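Local coordinates for protein Vlm2 (Streptomyces tsusimaensis, PDB 6ECB) that belongs to a nonribosomal peptide synthetase of valinomycin biosynthesis, whose thioesterase domain, the part present here, probably releases the enzyme-bound depsipeptide, at residues L52-L57 with I135-P140; V70-L75 with L213-H218; E87-F92 with G114-Y119; S96-A101 with T122-R127. All blocks are in the same frame, centred on the assembly; numbering follows the deposited sequence.

Contact 1: residues L52-L57 with I135-P140; sequences LGYIEL and IILDTP
Leu57 and Leu137 reach toward each other and meet tip to tip, Leu57 CD2 lying 4.0 Å from Leu137 CD1. With CG of Leu57 trans to its backbone N (chi1 176°), the leucine extends off the start of helix 55-60 toward the strand. Leu137 CD1 serves a second apolar neighbour as well: it sits 4.3 Å from Tyr54 CE1, at the edge of the phenol ring and near its plane, while Phe43 stacks on that ring. All three residues are buried. Leu57 is also packed by Val282, Val285 and Ala286 of helix 281-293, and Leu137 by Leu289 of the same helix. This is the core of an alpha/beta hydrolase fold: strand 134-137 runs parallel to its neighbours 105-110 and 237-241, and the chain leaves it directly into the loop bearing Asp138. The polar ends of Tyr54 and Asp138 find partners outside the two segments. Tyr54 OH is gripped twice, donating to Ala44 O and receiving His110 N, which fixes the ring beside the probable nucleophile elbow. Asp138 OD2 bonds His273 ND1, an arrangement consistent with a Ser-His-Asp triad that would include Ser111, while its OD1 takes Thr242 N and His245 NE2.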
loop_
_atom_site.group_PDB
_atom_site.type_symbol
_atom_site.label_atom_id
_atom_site.label_comp_id
_atom_site.label_asym_id
_atom_site.label_seq_id
_atom_site.Cartn_x
_atom_site.Cartn_y
_atom_site.Cartn_z
ATOM N N LEU A 52 2.764 -1.781 7.101
ATOM C CA LEU A 52 3.913 -2.650 7.318
ATOM C C LEU A 52 4.449 -3.264 6.032
ATOM O O LEU A 52 5.659 -3.520 5.953
ATOM C CB LEU A 52 3.545 -3.703 8.341
ATOM C CG LEU A 52 2.770 -4.932 7.960
ATOM C CD1 LEU A 52 3.701 -6.013 7.415
ATOM C CD2 LEU A 52 2.094 -5.399 9.258
ATOM N N GLY A 53 3.616 -3.428 5.002
ATOM C CA GLY A 53 4.052 -3.955 3.720
ATOM C C GLY A 53 5.004 -3.057 2.953
ATOM O O GLY A 53 5.616 -3.524 1.987
ATOM N N TYR A 54 5.139 -1.793 3.362
ATOM C CA TYR A 54 6.056 -0.850 2.723
ATOM C C TYR A 54 7.382 -0.696 3.456
ATOM O O TYR A 54 8.252 0.053 2.985
ATOM C CB TYR A 54 5.410 0.521 2.622
ATOM C CG TYR A 54 4.123 0.554 1.840
ATOM C CD1 TYR A 54 4.104 0.337 0.467
ATOM C CD2 TYR A 54 2.931 0.845 2.472
ATOM C CE1 TYR A 54 2.927 0.408 -0.258
ATOM C CE2 TYR A 54 1.736 0.907 1.749
ATOM C CZ TYR A 54 1.750 0.674 0.394
ATOM O OH TYR A 54 0.584 0.751 -0.359
ATOM N N ILE A 55 7.563 -1.362 4.601
ATOM C CA ILE A 55 8.746 -1.104 5.413
ATOM C C ILE A 55 10.004 -1.506 4.668
ATOM O O ILE A 55 11.004 -0.780 4.679
ATOM C CB ILE A 55 8.638 -1.813 6.775
ATOM C CG1 ILE A 55 7.602 -1.079 7.635
ATOM C CG2 ILE A 55 9.991 -1.857 7.474
ATOM C CD1 ILE A 55 7.156 -1.902 8.838
ATOM N N GLU A 56 9.991 -2.673 4.024
ATOM C CA GLU A 56 11.200 -3.116 3.337
ATOM C C GLU A 56 11.541 -2.187 2.179
ATOM O O GLU A 56 12.715 -1.832 1.992
ATOM C CB GLU A 56 11.046 -4.549 2.839
ATOM C CG GLU A 56 11.195 -5.607 3.900
ATOM C CD GLU A 56 12.498 -5.471 4.732
ATOM O OE1 GLU A 56 13.608 -5.384 4.150
ATOM O OE2 GLU A 56 12.388 -5.431 5.981
ATOM N N LEU A 57 10.534 -1.752 1.419
ATOM C CA LEU A 57 10.770 -0.810 0.338
ATOM C C LEU A 57 11.376 0.467 0.887
ATOM O O LEU A 57 12.392 0.963 0.384
ATOM C CB LEU A 57 9.460 -0.516 -0.403
ATOM C CG LEU A 57 9.559 0.529 -1.506
ATOM C CD1 LEU A 57 10.529 0.138 -2.608
ATOM C CD2 LEU A 57 8.171 0.817 -2.091
ATOM N N ILE A 135 2.639 7.618 -7.444
ATOM C CA ILE A 135 3.396 6.399 -7.680
ATOM C C ILE A 135 2.447 5.220 -7.480
ATOM O O ILE A 135 1.984 4.961 -6.358
ATOM C CB ILE A 135 4.604 6.308 -6.741
ATOM C CG1 ILE A 135 5.572 7.447 -7.059
ATOM C CG2 ILE A 135 5.258 4.909 -6.791
ATOM C CD1 ILE A 135 6.729 7.581 -6.073
ATOM N N ILE A 136 2.178 4.489 -8.559
ATOM C CA ILE A 136 1.344 3.289 -8.522
ATOM C C ILE A 136 2.261 2.072 -8.555
ATOM O O ILE A 136 3.074 1.897 -9.479
ATOM C CB ILE A 136 0.344 3.251 -9.688
ATOM C CG1 ILE A 136 -0.677 4.392 -9.574
ATOM C CG2 ILE A 136 -0.325 1.861 -9.761
ATOM C CD1 ILE A 136 -1.556 4.339 -8.343
ATOM N N LEU A 137 2.109 1.197 -7.561
ATOM C CA LEU A 137 2.902 -0.024 -7.480
ATOM C C LEU A 137 2.030 -1.204 -7.914
ATOM O O LEU A 137 1.233 -1.741 -7.137
ATOM C CB LEU A 137 3.447 -0.214 -6.072
ATOM C CG LEU A 137 4.391 0.892 -5.598
ATOM C CD1 LEU A 137 4.808 0.583 -4.157
ATOM C CD2 LEU A 137 5.612 1.042 -6.487
ATOM N N ASP A 138 2.155 -1.544 -9.191
ATOM C CA ASP A 138 1.723 -2.814 -9.763
ATOM C C ASP A 138 0.233 -3.126 -9.602
ATOM O O ASP A 138 -0.142 -4.280 -9.367
ATOM C CB ASP A 138 2.570 -3.962 -9.177
ATOM C CG ASP A 138 2.514 -5.194 -10.029
ATOM O OD1 ASP A 138 2.561 -5.045 -11.272
ATOM O OD2 ASP A 138 2.459 -6.304 -9.466
ATOM N N THR A 139 -0.643 -2.124 -9.783
ATOM C CA THR A 139 -2.055 -2.410 -9.928
ATOM C C THR A 139 -2.582 -1.598 -11.103
ATOM O O THR A 139 -2.247 -0.417 -11.221
ATOM C CB THR A 139 -2.919 -2.084 -8.675
ATOM O OG1 THR A 139 -4.273 -2.473 -8.929
ATOM C CG2 THR A 139 -2.946 -0.656 -8.351
ATOM N N PRO A 140 -3.420 -2.191 -11.943
ATOM C CA PRO A 140 -4.162 -1.397 -12.926
ATOM C C PRO A 140 -5.245 -0.591 -12.248
ATOM O O PRO A 140 -5.637 -0.869 -11.101
ATOM C CB PRO A 140 -4.790 -2.454 -13.848
ATOM C CG PRO A 140 -4.249 -3.753 -13.445
ATOM C CD PRO A 140 -3.824 -3.605 -12.007
#

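Contact 2: residues V70-L75 with L213-H218; sequences VEAPGL and LRLQMH
A backbone bond of 3.1 Å from Met217 N to Leu213 O closes the helical turn that carries Leu215, the residue by which this helix meets Ala72 and Leu75. The contact itself is apolar and rests on one methyl. Leu215 CD2 lies 3.7 Å from Ala72 CB and 4.1 Å from Leu75 CD2, so it reaches two groups that are themselves 5.3 Å apart. The CG of Leu215 stands opposite its backbone N (chi1 -180°), extending the side chain toward the turn; Leu75 meets it at about a right angle. Ala72 to Leu75 form a type II beta turn at the end of strand 67-71, with Gly74 at the positive phi (91°) of its third position. Helix 206-220 belongs to the helical insertion between strands 134-137 and 237-241, the place of the lid in alpha/beta-hydrolase thioesterases, so the contact probably sets a lid helix against a loop of the core. Polar links join the same two elements beside the leucines: Gly74 O bonds Arg211 NH1, and Glu71 OE2 bonds Tyr208 OH; the other carboxylate oxygen, OE1, bonds Val51 N in a different loop. Met89 of helix 86-97 packs on Ala72.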
loop_
_atom_site.group_PDB
_atom_site.type_symbol
_atom_site.label_atom_id
_atom_site.label_comp_id
_atom_site.label_asym_id
_atom_site.label_seq_id
_atom_site.Cartn_x
_atom_site.Cartn_y
_atom_site.Cartn_z
ATOM N N VAL A 70 0.333 6.014 5.739
ATOM C CA VAL A 70 -0.875 6.281 6.503
ATOM C C VAL A 70 -1.425 4.959 7.005
ATOM O O VAL A 70 -1.692 4.048 6.221
ATOM C CB VAL A 70 -1.924 7.015 5.670
ATOM C CG1 VAL A 70 -3.153 7.251 6.519
ATOM C CG2 VAL A 70 -1.363 8.325 5.177
ATOM N N GLU A 71 -1.605 4.879 8.304
ATOM C CA GLU A 71 -2.215 3.742 8.962
ATOM C C GLU A 71 -3.704 4.026 9.154
ATOM O O GLU A 71 -4.080 5.109 9.610
ATOM C CB GLU A 71 -1.528 3.536 10.301
ATOM C CG GLU A 71 -1.943 2.353 11.020
ATOM C CD GLU A 71 -0.928 1.229 10.953
ATOM O OE1 GLU A 71 -0.208 1.028 9.939
ATOM O OE2 GLU A 71 -0.904 0.532 11.949
ATOM N N ALA A 72 -4.535 3.054 8.825
ATOM C CA ALA A 72 -5.976 3.240 8.965
ATOM C C ALA A 72 -6.349 3.500 10.423
ATOM O O ALA A 72 -5.693 3.013 11.346
ATOM C CB ALA A 72 -6.721 2.005 8.463
ATOM N N PRO A 73 -7.462 4.210 10.670
ATOM C CA PRO A 73 -7.955 4.307 12.040
ATOM C C PRO A 73 -8.349 2.938 12.563
ATOM O O PRO A 73 -8.747 2.058 11.799
ATOM C CB PRO A 73 -9.171 5.233 11.918
ATOM C CG PRO A 73 -9.578 5.178 10.540
ATOM C CD PRO A 73 -8.351 4.876 9.711
ATOM N N GLY A 74 -8.211 2.769 13.878
ATOM C CA GLY A 74 -8.784 1.661 14.612
ATOM C C GLY A 74 -7.895 0.450 14.746
ATOM O O GLY A 74 -8.338 -0.563 15.291
ATOM N N LEU A 75 -6.664 0.514 14.248
ATOM C CA LEU A 75 -5.720 -0.586 14.397
ATOM C C LEU A 75 -4.951 -0.543 15.720
ATOM O O LEU A 75 -4.372 -1.564 16.099
ATOM C CB LEU A 75 -4.742 -0.598 13.215
ATOM C CG LEU A 75 -5.322 -0.864 11.816
ATOM C CD1 LEU A 75 -4.239 -0.878 10.759
ATOM C CD2 LEU A 75 -6.123 -2.158 11.717
ATOM N N LEU A 213 -6.609 -8.205 10.222
ATOM C CA LEU A 213 -7.284 -9.239 9.444
ATOM C C LEU A 213 -8.764 -8.915 9.263
ATOM O O LEU A 213 -9.335 -9.162 8.192
ATOM C CB LEU A 213 -7.107 -10.594 10.111
ATOM C CG LEU A 213 -5.675 -11.130 10.117
ATOM C CD1 LEU A 213 -5.565 -12.299 11.077
ATOM C CD2 LEU A 213 -5.296 -11.537 8.704
ATOM N N ARG A 214 -9.393 -8.326 10.282
ATOM C CA ARG A 214 -10.804 -7.969 10.153
ATOM C C ARG A 214 -10.986 -6.802 9.191
ATOM O O ARG A 214 -11.880 -6.829 8.340
ATOM C CB ARG A 214 -11.402 -7.637 11.520
ATOM C CG ARG A 214 -11.481 -8.819 12.482
ATOM C CD ARG A 214 -12.103 -8.429 13.835
ATOM N NE ARG A 214 -12.099 -9.573 14.754
ATOM C CZ ARG A 214 -12.966 -10.580 14.683
ATOM N NH1 ARG A 214 -13.924 -10.584 13.754
ATOM N NH2 ARG A 214 -12.881 -11.583 15.547
ATOM N N LEU A 215 -10.139 -5.774 9.285
ATOM C CA LEU A 215 -10.256 -4.666 8.342
ATOM C C LEU A 215 -9.924 -5.127 6.922
ATOM O O LEU A 215 -10.530 -4.674 5.951
ATOM C CB LEU A 215 -9.350 -3.506 8.762
ATOM C CG LEU A 215 -9.381 -2.266 7.862
ATOM C CD1 LEU A 215 -10.806 -1.727 7.689
ATOM C CD2 LEU A 215 -8.472 -1.204 8.459
ATOM N N GLN A 216 -8.974 -6.046 6.782
ATOM C CA GLN A 216 -8.642 -6.561 5.458
ATOM C C GLN A 216 -9.839 -7.235 4.802
ATOM O O GLN A 216 -10.150 -6.962 3.638
ATOM C CB GLN A 216 -7.469 -7.547 5.560
ATOM C CG GLN A 216 -7.053 -8.091 4.209
ATOM C CD GLN A 216 -5.905 -9.083 4.347
ATOM O OE1 GLN A 216 -5.911 -9.924 5.233
ATOM N NE2 GLN A 216 -4.911 -8.969 3.474
ATOM N N MET A 217 -10.521 -8.136 5.523
ATOM C CA MET A 217 -11.695 -8.799 4.961
ATOM C C MET A 217 -12.731 -7.773 4.533
ATOM O O MET A 217 -13.344 -7.896 3.467
ATOM C CB MET A 217 -12.312 -9.766 5.979
ATOM C CG MET A 217 -13.320 -10.730 5.357
ATOM S SD MET A 217 -12.544 -11.893 4.207
ATOM C CE MET A 217 -11.006 -12.213 5.052
ATOM N N HIS A 218 -12.926 -6.734 5.349
ATOM C CA HIS A 218 -13.875 -5.676 5.009
ATOM C C HIS A 218 -13.481 -4.966 3.715
ATOM O O HIS A 218 -14.315 -4.752 2.831
ATOM C CB HIS A 218 -13.940 -4.670 6.158
ATOM C CG HIS A 218 -14.679 -3.423 5.830
ATOM N ND1 HIS A 218 -16.055 -3.381 5.767
ATOM C CD2 HIS A 218 -14.244 -2.170 5.563
ATOM C CE1 HIS A 218 -16.435 -2.154 5.450
ATOM N NE2 HIS A 218 -15.357 -1.400 5.324
#

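Contact 3: residues E87-F92 with G114-Y119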
loop_
_atom_site.group_PDB
_atom_site.type_symbol
_atom_site.label_atom_id
_atom_site.label_comp_id
_atom_site.label_asym_id
_atom_site.label_seq_id
_atom_site.Cartn_x
_atom_site.Cartn_y
_atom_site.Cartn_z
ATOM N N GLU A 87 -14.814 5.639 0.254
ATOM C CA GLU A 87 -14.792 7.103 0.287
ATOM C C GLU A 87 -14.342 7.624 1.649
ATOM O O GLU A 87 -13.529 8.558 1.728
ATOM C CB GLU A 87 -16.179 7.663 -0.076
ATOM N N GLU A 88 -14.832 7.009 2.732
ATOM C CA GLU A 88 -14.402 7.390 4.078
ATOM C C GLU A 88 -12.907 7.156 4.270
ATOM O O GLU A 88 -12.214 7.962 4.906
ATOM C CB GLU A 88 -15.204 6.607 5.123
ATOM C CG GLU A 88 -16.680 7.009 5.195
ATOM C CD GLU A 88 -17.530 6.087 6.029
ATOM O OE1 GLU A 88 -17.118 4.959 6.329
ATOM O OE2 GLU A 88 -18.635 6.497 6.405
ATOM N N MET A 89 -12.396 6.037 3.751
ATOM C CA MET A 89 -10.972 5.745 3.852
ATOM C C MET A 89 -10.138 6.789 3.123
ATOM O O MET A 89 -9.110 7.260 3.644
ATOM C CB MET A 89 -10.700 4.342 3.301
ATOM C CG MET A 89 -9.269 3.870 3.514
ATOM S SD MET A 89 -8.803 3.817 5.274
ATOM C CE MET A 89 -7.082 3.378 5.037
ATOM N N VAL A 90 -10.583 7.190 1.927
ATOM C CA VAL A 90 -9.867 8.223 1.182
ATOM C C VAL A 90 -9.815 9.506 1.991
ATOM O O VAL A 90 -8.776 10.185 2.053
ATOM C CB VAL A 90 -10.532 8.456 -0.184
ATOM C CG1 VAL A 90 -9.936 9.715 -0.847
ATOM C CG2 VAL A 90 -10.345 7.240 -1.084
ATOM N N GLN A 91 -10.937 9.854 2.618
ATOM C CA GLN A 91 -11.004 11.054 3.439
ATOM C C GLN A 91 -10.047 10.961 4.614
ATOM O O GLN A 91 -9.300 11.913 4.891
ATOM C CB GLN A 91 -12.447 11.274 3.892
ATOM C CG GLN A 91 -12.634 12.497 4.736
ATOM C CD GLN A 91 -12.464 13.768 3.928
ATOM O OE1 GLN A 91 -11.642 14.628 4.255
ATOM N NE2 GLN A 91 -13.242 13.886 2.859
ATOM N N PHE A 92 -10.061 9.829 5.337
ATOM C CA PHE A 92 -9.133 9.656 6.448
ATOM C C PHE A 92 -7.699 9.852 5.968
ATOM O O PHE A 92 -6.893 10.534 6.619
ATOM C CB PHE A 92 -9.248 8.265 7.067
ATOM C CG PHE A 92 -10.443 8.050 7.963
ATOM C CD1 PHE A 92 -10.646 8.825 9.095
ATOM C CD2 PHE A 92 -11.312 6.998 7.715
ATOM C CE1 PHE A 92 -11.727 8.582 9.940
ATOM C CE2 PHE A 92 -12.391 6.748 8.542
ATOM C CZ PHE A 92 -12.605 7.538 9.659
ATOM N N GLY A 114 -3.004 1.679 -4.099
ATOM C CA GLY A 114 -2.877 2.503 -5.307
ATOM C C GLY A 114 -4.150 3.252 -5.646
ATOM O O GLY A 114 -4.119 4.438 -6.002
ATOM N N HIS A 115 -5.302 2.578 -5.536
ATOM C CA HIS A 115 -6.553 3.278 -5.783
ATOM C C HIS A 115 -6.805 4.339 -4.740
ATOM O O HIS A 115 -7.282 5.427 -5.061
ATOM C CB HIS A 115 -7.712 2.298 -5.808
ATOM C CG HIS A 115 -7.526 1.247 -6.823
ATOM N ND1 HIS A 115 -6.800 0.114 -6.571
ATOM C CD2 HIS A 115 -7.887 1.191 -8.126
ATOM C CE1 HIS A 115 -6.752 -0.622 -7.667
ATOM N NE2 HIS A 115 -7.397 0.017 -8.625
ATOM N N ILE A 116 -6.534 4.018 -3.469
ATOM C CA ILE A 116 -6.690 5.019 -2.432
ATOM C C ILE A 116 -5.783 6.210 -2.715
ATOM O O ILE A 116 -6.193 7.367 -2.590
ATOM C CB ILE A 116 -6.401 4.414 -1.044
ATOM C CG1 ILE A 116 -7.474 3.381 -0.705
ATOM C CG2 ILE A 116 -6.407 5.528 0.005
ATOM C CD1 ILE A 116 -7.160 2.581 0.556
ATOM N N ALA A 117 -4.540 5.937 -3.105
ATOM C CA ALA A 117 -3.581 7.002 -3.394
ATOM C C ALA A 117 -4.054 7.892 -4.536
ATOM O O ALA A 117 -3.905 9.120 -4.478
ATOM C CB ALA A 117 -2.229 6.380 -3.725
ATOM N N PHE A 118 -4.620 7.295 -5.588
ATOM C CA PHE A 118 -5.149 8.112 -6.684
ATOM C C PHE A 118 -6.218 9.070 -6.177
ATOM O O PHE A 118 -6.177 10.287 -6.428
ATOM C CB PHE A 118 -5.723 7.209 -7.793
ATOM C CG PHE A 118 -6.318 7.999 -8.943
ATOM C CD1 PHE A 118 -7.622 8.467 -8.891
ATOM C CD2 PHE A 118 -5.538 8.325 -10.049
ATOM C CE1 PHE A 118 -8.141 9.234 -9.941
ATOM C CE2 PHE A 118 -6.051 9.091 -11.085
ATOM C CZ PHE A 118 -7.335 9.549 -11.031
ATOM N N TYR A 119 -7.183 8.542 -5.421
ATOM C CA TYR A 119 -8.278 9.374 -4.954
ATOM C C TYR A 119 -7.815 10.365 -3.881
ATOM O O TYR A 119 -8.308 11.502 -3.839
ATOM C CB TYR A 119 -9.397 8.494 -4.423
ATOM C CG TYR A 119 -10.399 8.070 -5.473
ATOM C CD1 TYR A 119 -10.204 6.935 -6.235
ATOM C CD2 TYR A 119 -11.576 8.773 -5.641
ATOM C CE1 TYR A 119 -11.118 6.541 -7.176
ATOM C CE2 TYR A 119 -12.511 8.372 -6.575
ATOM C CZ TYR A 119 -12.262 7.262 -7.348
ATOM O OH TYR A 119 -13.210 6.856 -8.283
#
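The ring of Tyr119 has Val90 CG2 approaching at a slant and His115 O in plane at its edge; Phe86 adds an edge-to-face stack, and Tyr119 OH donates to Leu228 O. Closer contact is made at the base of the side chain, where Tyr119 CB lies 3.7 Å from Val90 CG2 and 3.8 Å from Val90 CG1. Helices 86-97 and 112-126 are neighbouring connections of the alpha/beta hydrolase fold: the first leads from strand 67-71 to strand 105-110, the second follows the probable nucleophile elbow around Ser111 and leads to strand 134-137. Their short segments approach to 9.3 Å between axes at a signed crossing angle of -65°, with Val90 and Ile116 as the nearest pair, 5.8 Å between CA atoms. Val90 contributes most of its helix's contact surface, using both methyls. Its CG2 also faces Ile116 CG2 more loosely, at 4.4 Å. One turn nearer the start of helix 112-126, Ile116 is further covered by Phe86 and Cys93. Met89 bends at chi2 (59°), sending its thioether onward while the chain is touched lower down: Met89 CG lies 3.9 Å from Ile116 CD1.

Contact 4: residues S96-A101 with T122-R127; sequences SAAGVA and TMLLDR
With chi1 near -68° and chi2 near 173°, Leu124 holds its CG opposite the carbonyl carbon and presents its two methyls to Ala98 and Ala101. Arg127, three residues on, starts in a similar way but kinks at chi3 (48°), which brings its guanidinium back to Ala98. The leucine fork divides its contacts: CD2 of Leu124 lies 3.8 Å from Ala98 CB and 3.9 Å from Ala98 CA, while CD1 of Leu124 lies 3.8 Å from Ala101 CB. Both alanine methyls point toward helix 112-126, and their small size lets the backbones come near, 6.9 Å between the CA atoms of Ala98 and Leu124. The contact closes the far end of the pair of helices on one flank of the alpha/beta hydrolase sheet: segment 96-101 leads from helix 86-97 toward strand 105-110, and helix 112-126 stops just before Arg127, the first residue to leave helical geometry. Within segment 96-101 Val100 N bonds Ala97 O at 3.0 Å, and a weaker bond from Ala101 N goes to the same oxygen. Ala97 and Val100 pack on Val42 of strand 40-44. On the solvent-exposed side the Arg127 guanidinium meets Ala98 CB obliquely, with NH1 at 3.7 Å and NH2 at 3.8 Å from that methyl. Arg127 NH1 also makes a long, weak ion pair with Asp95 OD1. Leu124, by contrast, is buried, with Pro131 as a further neighbour; Asp126 turns elsewhere and forms a salt bridge with Arg231.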
loop_
_atom_site.group_PDB
_atom_site.type_symbol
_atom_site.label_atom_id
_atom_site.label_comp_id
_atom_site.label_asym_id
_atom_site.label_seq_id
_atom_site.Cartn_x
_atom_site.Cartn_y
_atom_site.Cartn_z
ATOM N N SER A 96 -4.878 12.845 6.794
ATOM C CA SER A 96 -3.591 12.528 7.404
ATOM C C SER A 96 -2.428 12.947 6.495
ATOM O O SER A 96 -1.425 13.502 6.970
ATOM C CB SER A 96 -3.553 11.021 7.710
ATOM O OG SER A 96 -2.320 10.606 8.268
ATOM N N ALA A 97 -2.527 12.667 5.207
ATOM C CA ALA A 97 -1.432 12.991 4.297
ATOM C C ALA A 97 -1.259 14.503 4.166
ATOM O O ALA A 97 -0.147 14.985 3.932
ATOM C CB ALA A 97 -1.685 12.382 2.923
ATOM N N ALA A 98 -2.345 15.255 4.305
ATOM C CA ALA A 98 -2.286 16.700 4.112
ATOM C C ALA A 98 -1.301 17.380 5.049
ATOM O O ALA A 98 -0.782 18.439 4.713
ATOM C CB ALA A 98 -3.681 17.301 4.293
ATOM N N GLY A 99 -0.981 16.771 6.184
ATOM C CA GLY A 99 0.001 17.354 7.075
ATOM C C GLY A 99 1.391 17.500 6.482
ATOM O O GLY A 99 2.142 18.385 6.904
ATOM N N VAL A 100 1.752 16.661 5.502
ATOM C CA VAL A 100 3.103 16.692 4.952
ATOM C C VAL A 100 3.105 16.839 3.433
ATOM O O VAL A 100 4.156 17.087 2.847
ATOM C CB VAL A 100 3.912 15.438 5.358
ATOM C CG1 VAL A 100 4.061 15.378 6.884
ATOM C CG2 VAL A 100 3.281 14.163 4.807
ATOM N N ALA A 101 1.948 16.737 2.787
ATOM C CA ALA A 101 1.920 16.623 1.336
ATOM C C ALA A 101 2.004 18.001 0.682
ATOM O O ALA A 101 1.726 19.025 1.302
ATOM C CB ALA A 101 0.646 15.926 0.867
ATOM N N THR A 122 -6.378 13.226 -5.688
ATOM C CA THR A 122 -7.384 14.116 -6.255
ATOM C C THR A 122 -7.989 14.987 -5.170
ATOM O O THR A 122 -8.241 16.181 -5.393
ATOM C CB THR A 122 -8.502 13.373 -7.014
ATOM O OG1 THR A 122 -9.399 12.751 -6.100
ATOM C CG2 THR A 122 -7.961 12.349 -7.949
ATOM N N MET A 123 -8.187 14.424 -3.974
ATOM C CA MET A 123 -8.739 15.207 -2.875
ATOM C C MET A 123 -7.777 16.309 -2.426
ATOM O O MET A 123 -8.212 17.427 -2.131
ATOM C CB MET A 123 -9.081 14.293 -1.695
ATOM C CG MET A 123 -9.880 14.931 -0.590
ATOM S SD MET A 123 -10.599 13.656 0.500
ATOM C CE MET A 123 -11.720 12.817 -0.594
ATOM N N LEU A 124 -6.477 16.016 -2.355
ATOM C CA LEU A 124 -5.517 17.059 -2.007
ATOM C C LEU A 124 -5.551 18.184 -3.037
ATOM O O LEU A 124 -5.547 19.357 -2.676
ATOM C CB LEU A 124 -4.116 16.462 -1.893
ATOM C CG LEU A 124 -3.929 15.517 -0.703
ATOM C CD1 LEU A 124 -2.567 14.853 -0.799
ATOM C CD2 LEU A 124 -4.073 16.230 0.634
ATOM N N LEU A 125 -5.580 17.839 -4.328
ATOM C CA LEU A 125 -5.612 18.892 -5.340
ATOM C C LEU A 125 -6.842 19.774 -5.175
ATOM O O LEU A 125 -6.770 21.001 -5.303
ATOM C CB LEU A 125 -5.601 18.272 -6.730
ATOM C CG LEU A 125 -4.330 17.536 -7.123
ATOM C CD1 LEU A 125 -4.576 16.802 -8.433
ATOM C CD2 LEU A 125 -3.193 18.471 -7.284
ATOM N N ASP A 126 -7.983 19.161 -4.864
ATOM C CA ASP A 126 -9.210 19.924 -4.673
ATOM C C ASP A 126 -9.104 20.889 -3.507
ATOM O O ASP A 126 -9.814 21.899 -3.474
ATOM C CB ASP A 126 -10.384 18.982 -4.436
ATOM C CG ASP A 126 -10.809 18.244 -5.674
ATOM O OD1 ASP A 126 -10.371 18.574 -6.787
ATOM O OD2 ASP A 126 -11.592 17.302 -5.515
ATOM N N ARG A 127 -8.250 20.581 -2.522
ATOM C CA ARG A 127 -8.026 21.438 -1.376
ATOM C C ARG A 127 -6.850 22.391 -1.565
ATOM O O ARG A 127 -6.489 23.092 -0.618
ATOM C CB ARG A 127 -7.748 20.608 -0.107
ATOM C CG ARG A 127 -8.804 19.593 0.269
ATOM C CD ARG A 127 -8.293 18.666 1.400
ATOM N NE ARG A 127 -7.684 19.430 2.493
ATOM C CZ ARG A 127 -7.233 18.889 3.627
ATOM N NH1 ARG A 127 -7.338 17.579 3.824
ATOM N NH2 ARG A 127 -6.686 19.661 4.565
#

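How the contacts relate
Contacts 3 and 4 are two stations along the same helix pair, 86-97 with 112-126, with centres 11 Å apart; Met123 joins them, its CE 3.6 Å from Val90 CG1. Contact 2 adjoins contact 3 through Ala72 CB, 3.7 Å from Met89 CE, so the loop facing helix 206-220 also lies on helix 86-97. Contact 1 is the most central, about 5 Å from the centre of the chain, and holds the probable triad acid Asp138. It touches contact 3 where Pro140 O lies 3.2 Å from His115 NE2, a weak hydrogen bond. Contact 4 has the centre furthest from that of contact 1, about 19 Å.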